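Local coordinates for protein uridylate kinase (Archaeoglobus fulgidus, PDB 2IJ9) that probably catalyses the reversible transfer of a phosphate from ATP to UMP, giving UDP for the de novo synthesis of CTP, at residues A152-V164 with A208-A219. The protein carries 1 engineered substitution. Residues are numbered along the deposited sequence; the frame is centred on the assembly and turned at random.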
loop_
_atom_site.group_PDB
_atom_site.type_symbol
_atom_site.label_atom_id
_atom_site.label_comp_id
_atom_site.label_asym_id
_atom_site.label_seq_id
_atom_site.Cartn_x
_atom_site.Cartn_y
_atom_site.Cartn_z
ATOM N N ALA B 152 26.398 -3.448 -22.204
ATOM C CA ALA B 152 26.392 -3.335 -20.743
ATOM C C ALA B 152 25.725 -4.576 -20.128
ATOM O O ALA B 152 24.626 -4.983 -20.524
ATOM C CB ALA B 152 25.709 -2.053 -20.293
ATOM N N VAL B 153 26.426 -5.191 -19.174
ATOM C CA VAL B 153 26.082 -6.531 -18.670
ATOM C C VAL B 153 26.517 -6.729 -17.206
ATOM O O VAL B 153 27.240 -5.890 -16.628
ATOM C CB VAL B 153 26.738 -7.676 -19.516
ATOM C CG1 VAL B 153 25.688 -8.713 -19.916
ATOM C CG2 VAL B 153 27.490 -7.129 -20.750
ATOM N N LYS B 154 26.062 -7.836 -16.612
ATOM C CA LYS B 154 26.476 -8.212 -15.259
ATOM C C LYS B 154 27.838 -8.914 -15.313
ATOM O O LYS B 154 28.294 -9.332 -16.384
ATOM C CB LYS B 154 25.424 -9.101 -14.559
ATOM C CG LYS B 154 25.517 -10.593 -14.893
ATOM C CD LYS B 154 24.499 -11.422 -14.123
ATOM C CE LYS B 154 24.477 -12.863 -14.632
ATOM N NZ LYS B 154 23.365 -13.695 -14.075
ATOM N N TYR B 155 28.480 -9.042 -14.158
ATOM C CA TYR B 155 29.703 -9.825 -14.043
ATOM C C TYR B 155 29.365 -11.146 -13.356
ATOM O O TYR B 155 29.014 -11.149 -12.179
ATOM C CB TYR B 155 30.734 -9.068 -13.218
ATOM C CG TYR B 155 31.074 -7.701 -13.761
ATOM C CD1 TYR B 155 32.239 -7.504 -14.489
ATOM C CD2 TYR B 155 30.235 -6.600 -13.537
ATOM C CE1 TYR B 155 32.570 -6.253 -14.991
ATOM C CE2 TYR B 155 30.553 -5.344 -14.043
ATOM C CZ TYR B 155 31.730 -5.173 -14.768
ATOM O OH TYR B 155 32.083 -3.932 -15.274
ATOM N N ASP B 156 29.466 -12.259 -14.088
ATOM C CA ASP B 156 29.073 -13.584 -13.563
ATOM C C ASP B 156 29.902 -14.095 -12.378
ATOM O O ASP B 156 29.402 -14.871 -11.552
ATOM C CB ASP B 156 29.009 -14.624 -14.678
ATOM C CG ASP B 156 27.642 -14.688 -15.321
ATOM O OD1 ASP B 156 26.754 -15.361 -14.760
ATOM O OD2 ASP B 156 27.456 -14.060 -16.384
ATOM N N ARG B 157 31.163 -13.672 -12.310
ATOM C CA ARG B 157 31.929 -13.749 -11.063
ATOM C C ARG B 157 32.799 -12.510 -10.857
ATOM O O ARG B 157 32.980 -11.719 -11.790
ATOM C CB ARG B 157 32.754 -15.034 -10.962
ATOM C CG ARG B 157 33.606 -15.349 -12.167
ATOM C CD ARG B 157 34.844 -16.133 -11.760
ATOM N NE ARG B 157 35.827 -15.283 -11.086
ATOM C CZ ARG B 157 37.068 -15.656 -10.779
ATOM N NH1 ARG B 157 37.496 -16.876 -11.079
ATOM N NH2 ARG B 157 37.884 -14.806 -10.171
ATOM N N LEU B 158 33.308 -12.341 -9.632
ATOM C CA LEU B 158 34.162 -11.199 -9.258
ATOM C C LEU B 158 35.035 -11.555 -8.071
ATOM O O LEU B 158 34.722 -12.473 -7.310
ATOM C CB LEU B 158 33.331 -9.966 -8.862
ATOM C CG LEU B 158 32.823 -8.945 -9.889
ATOM C CD1 LEU B 158 32.171 -7.744 -9.193
ATOM C CD2 LEU B 158 33.950 -8.488 -10.805
ATOM N N SER B 159 36.127 -10.817 -7.912
ATOM C CA SER B 159 36.885 -10.863 -6.679
ATOM C C SER B 159 36.299 -9.759 -5.829
ATOM O O SER B 159 35.782 -8.780 -6.373
ATOM C CB SER B 159 38.345 -10.531 -6.926
ATOM O OG SER B 159 38.546 -9.132 -6.781
ATOM N N PRO B 160 36.358 -9.919 -4.497
ATOM C CA PRO B 160 36.130 -8.844 -3.535
ATOM C C PRO B 160 36.728 -7.501 -3.983
ATOM O O PRO B 160 35.993 -6.511 -4.100
ATOM C CB PRO B 160 36.851 -9.343 -2.270
ATOM C CG PRO B 160 37.157 -10.802 -2.497
ATOM C CD PRO B 160 36.597 -11.208 -3.825
ATOM N N GLN B 161 38.036 -7.484 -4.251
ATOM C CA GLN B 161 38.750 -6.261 -4.648
ATOM C C GLN B 161 38.119 -5.619 -5.877
ATOM O O GLN B 161 37.950 -4.393 -5.933
ATOM C CB GLN B 161 40.231 -6.545 -4.925
ATOM C CG GLN B 161 41.083 -6.813 -3.691
ATOM C CD GLN B 161 40.980 -8.248 -3.192
ATOM O OE1 GLN B 161 40.404 -9.115 -3.853
ATOM N NE2 GLN B 161 41.539 -8.503 -2.014
ATOM N N GLN B 162 37.773 -6.458 -6.852
ATOM C CA GLN B 162 37.085 -6.009 -8.052
ATOM C C GLN B 162 35.778 -5.305 -7.684
ATOM O O GLN B 162 35.547 -4.152 -8.091
ATOM C CB GLN B 162 36.800 -7.192 -8.980
ATOM C CG GLN B 162 38.025 -7.852 -9.603
ATOM C CD GLN B 162 37.637 -8.996 -10.529
ATOM O OE1 GLN B 162 37.642 -10.163 -10.138
ATOM N NE2 GLN B 162 37.273 -8.659 -11.763
ATOM N N LEU B 163 34.947 -6.002 -6.902
ATOM C CA LEU B 163 33.661 -5.474 -6.437
ATOM C C LEU B 163 33.834 -4.147 -5.722
ATOM O O LEU B 163 33.066 -3.214 -5.952
ATOM C CB LEU B 163 32.947 -6.463 -5.511
ATOM C CG LEU B 163 31.746 -5.875 -4.756
ATOM C CD1 LEU B 163 30.573 -5.544 -5.700
ATOM C CD2 LEU B 163 31.308 -6.777 -3.600
ATOM N N VAL B 164 34.842 -4.066 -4.859
ATOM C CA VAL B 164 35.120 -2.815 -4.179
ATOM C C VAL B 164 35.308 -1.694 -5.207
ATOM O O VAL B 164 34.568 -0.701 -5.189
ATOM C CB VAL B 164 36.319 -2.929 -3.203
ATOM C CG1 VAL B 164 36.642 -1.564 -2.574
ATOM C CG2 VAL B 164 36.016 -3.961 -2.110
ATOM N N ALA B 208 21.495 -20.093 -5.400
ATOM C CA ALA B 208 22.645 -19.514 -4.685
ATOM C C ALA B 208 23.085 -20.345 -3.470
ATOM O O ALA B 208 24.295 -20.539 -3.261
ATOM C CB ALA B 208 22.358 -18.086 -4.278
ATOM N N VAL B 209 22.105 -20.825 -2.693
ATOM C CA VAL B 209 22.350 -21.781 -1.612
ATOM C C VAL B 209 23.065 -23.037 -2.122
ATOM O O VAL B 209 24.072 -23.460 -1.558
ATOM C CB VAL B 209 21.037 -22.194 -0.911
ATOM C CG1 VAL B 209 21.250 -23.412 -0.027
ATOM C CG2 VAL B 209 20.496 -21.052 -0.092
ATOM N N LYS B 210 22.560 -23.608 -3.210
ATOM C CA LYS B 210 23.147 -24.809 -3.799
ATOM C C LYS B 210 24.444 -24.542 -4.579
ATOM O O LYS B 210 24.905 -25.401 -5.329
ATOM C CB LYS B 210 22.106 -25.526 -4.662
ATOM C CG LYS B 210 21.095 -26.328 -3.837
ATOM C CD LYS B 210 19.667 -26.192 -4.359
ATOM C CE LYS B 210 19.414 -26.978 -5.633
ATOM N NZ LYS B 210 19.201 -28.414 -5.338
ATOM N N GLY B 211 25.018 -23.352 -4.386
ATOM C CA GLY B 211 26.330 -22.980 -4.922
ATOM C C GLY B 211 26.468 -22.967 -6.434
ATOM O O GLY B 211 27.441 -23.491 -6.980
ATOM N N GLU B 212 25.503 -22.356 -7.115
ATOM C CA GLU B 212 25.437 -22.395 -8.578
ATOM C C GLU B 212 25.671 -21.032 -9.225
ATOM O O GLU B 212 25.906 -20.030 -8.536
ATOM C CB GLU B 212 24.085 -22.954 -9.025
ATOM C CG GLU B 212 23.684 -24.226 -8.293
ATOM C CD GLU B 212 22.306 -24.727 -8.679
ATOM O OE1 GLU B 212 21.753 -24.234 -9.692
ATOM O OE2 GLU B 212 21.780 -25.616 -7.967
ATOM N N ALA B 213 25.610 -21.004 -10.555
ATOM C CA ALA B 213 25.741 -19.759 -11.304
ATOM C C ALA B 213 24.438 -18.976 -11.251
ATOM O O ALA B 213 23.493 -19.258 -11.988
ATOM C CB ALA B 213 26.158 -20.026 -12.753
ATOM N N VAL B 214 24.394 -18.018 -10.331
ATOM C CA VAL B 214 23.344 -17.001 -10.303
ATOM C C VAL B 214 23.997 -15.635 -10.117
ATOM O O VAL B 214 25.081 -15.514 -9.534
ATOM C CB VAL B 214 22.253 -17.254 -9.216
ATOM C CG1 VAL B 214 21.101 -18.030 -9.794
ATOM C CG2 VAL B 214 22.829 -17.999 -8.035
ATOM N N GLY B 215 23.334 -14.628 -10.660
ATOM C CA GLY B 215 23.786 -13.252 -10.619
ATOM C C GLY B 215 25.276 -13.049 -10.721
ATOM O O GLY B 215 25.915 -13.411 -11.706
ATOM N N THR B 216 25.823 -12.470 -9.671
ATOM C CA THR B 216 27.236 -12.213 -9.584
ATOM C C THR B 216 27.745 -12.949 -8.354
ATOM O O THR B 216 27.333 -12.651 -7.220
ATOM C CB THR B 216 27.491 -10.701 -9.431
ATOM O OG1 THR B 216 26.999 -10.015 -10.598
ATOM C CG2 THR B 216 28.998 -10.405 -9.213
ATOM N N VAL B 217 28.615 -13.930 -8.580
ATOM C CA VAL B 217 29.257 -14.619 -7.467
ATOM C C VAL B 217 30.513 -13.834 -7.109
ATOM O O VAL B 217 31.190 -13.305 -7.988
ATOM C CB VAL B 217 29.585 -16.090 -7.781
ATOM C CG1 VAL B 217 29.885 -16.849 -6.486
ATOM C CG2 VAL B 217 28.430 -16.758 -8.537
ATOM N N ILE B 218 30.785 -13.703 -5.815
ATOM C CA ILE B 218 31.964 -12.982 -5.360
ATOM C C ILE B 218 32.694 -13.855 -4.341
ATOM O O ILE B 218 32.100 -14.267 -3.337
ATOM C CB ILE B 218 31.605 -11.583 -4.780
ATOM C CG1 ILE B 218 30.641 -10.855 -5.725
ATOM C CG2 ILE B 218 32.875 -10.756 -4.514
ATOM C CD1 ILE B 218 30.572 -9.365 -5.539
ATOM N N ALA B 219 33.966 -14.161 -4.625
ATOM C CA ALA B 219 34.791 -15.038 -3.772
ATOM C C ALA B 219 36.290 -14.764 -3.903
ATOM O O ALA B 219 36.756 -14.271 -4.929
ATOM C CB ALA B 219 34.493 -16.511 -4.058
#
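Arg157 and Leu158 pair in parallel with Val217 and Ile218, joining the outermost strand of this chain's mixed sheet, 157-158, to the C-terminal strand 216-218 in this amino acid kinase fold. Val217 N bonds to Asp156 O at 3.2 Å and Ala219 N to Leu158 O at 3.3 Å, while Leu158 N makes a weak bond to Val217 O. The tight side is the buried face of Leu158 and Ile218, where apolar residues suit a place between sheet and helix 160-166. With CG1 anti to its carbonyl carbon (chi1 -47°), Ile218 sends CD1 onto the CD2 branch of Leu163, the two side chains crossing nearly at right angles, and its CG2 meets Pro160 CD. Proline suits the helix's first turn, where no amide hydrogen is needed; Ser159 and Gln162 form the capping box there. On the looser, solvent side the charged Arg157 and Asp156 suit exposure; Arg157 touches with CB, 3.8 Å from Val217 O, and its end leads away. The extended Lys154, its side chain near Tyr142 of the predicted ATP site, passes CE 3.3 Å from Gly215 O. The buried Thr216 shares its hydroxyl between two backbone partners; a valine there would probably cost Val141 N and Tyr155 O that hydroxyl. Thr216 OG1 donates to Tyr155 O at 2.8 Å, the donor lying 34° off the carbonyl plane.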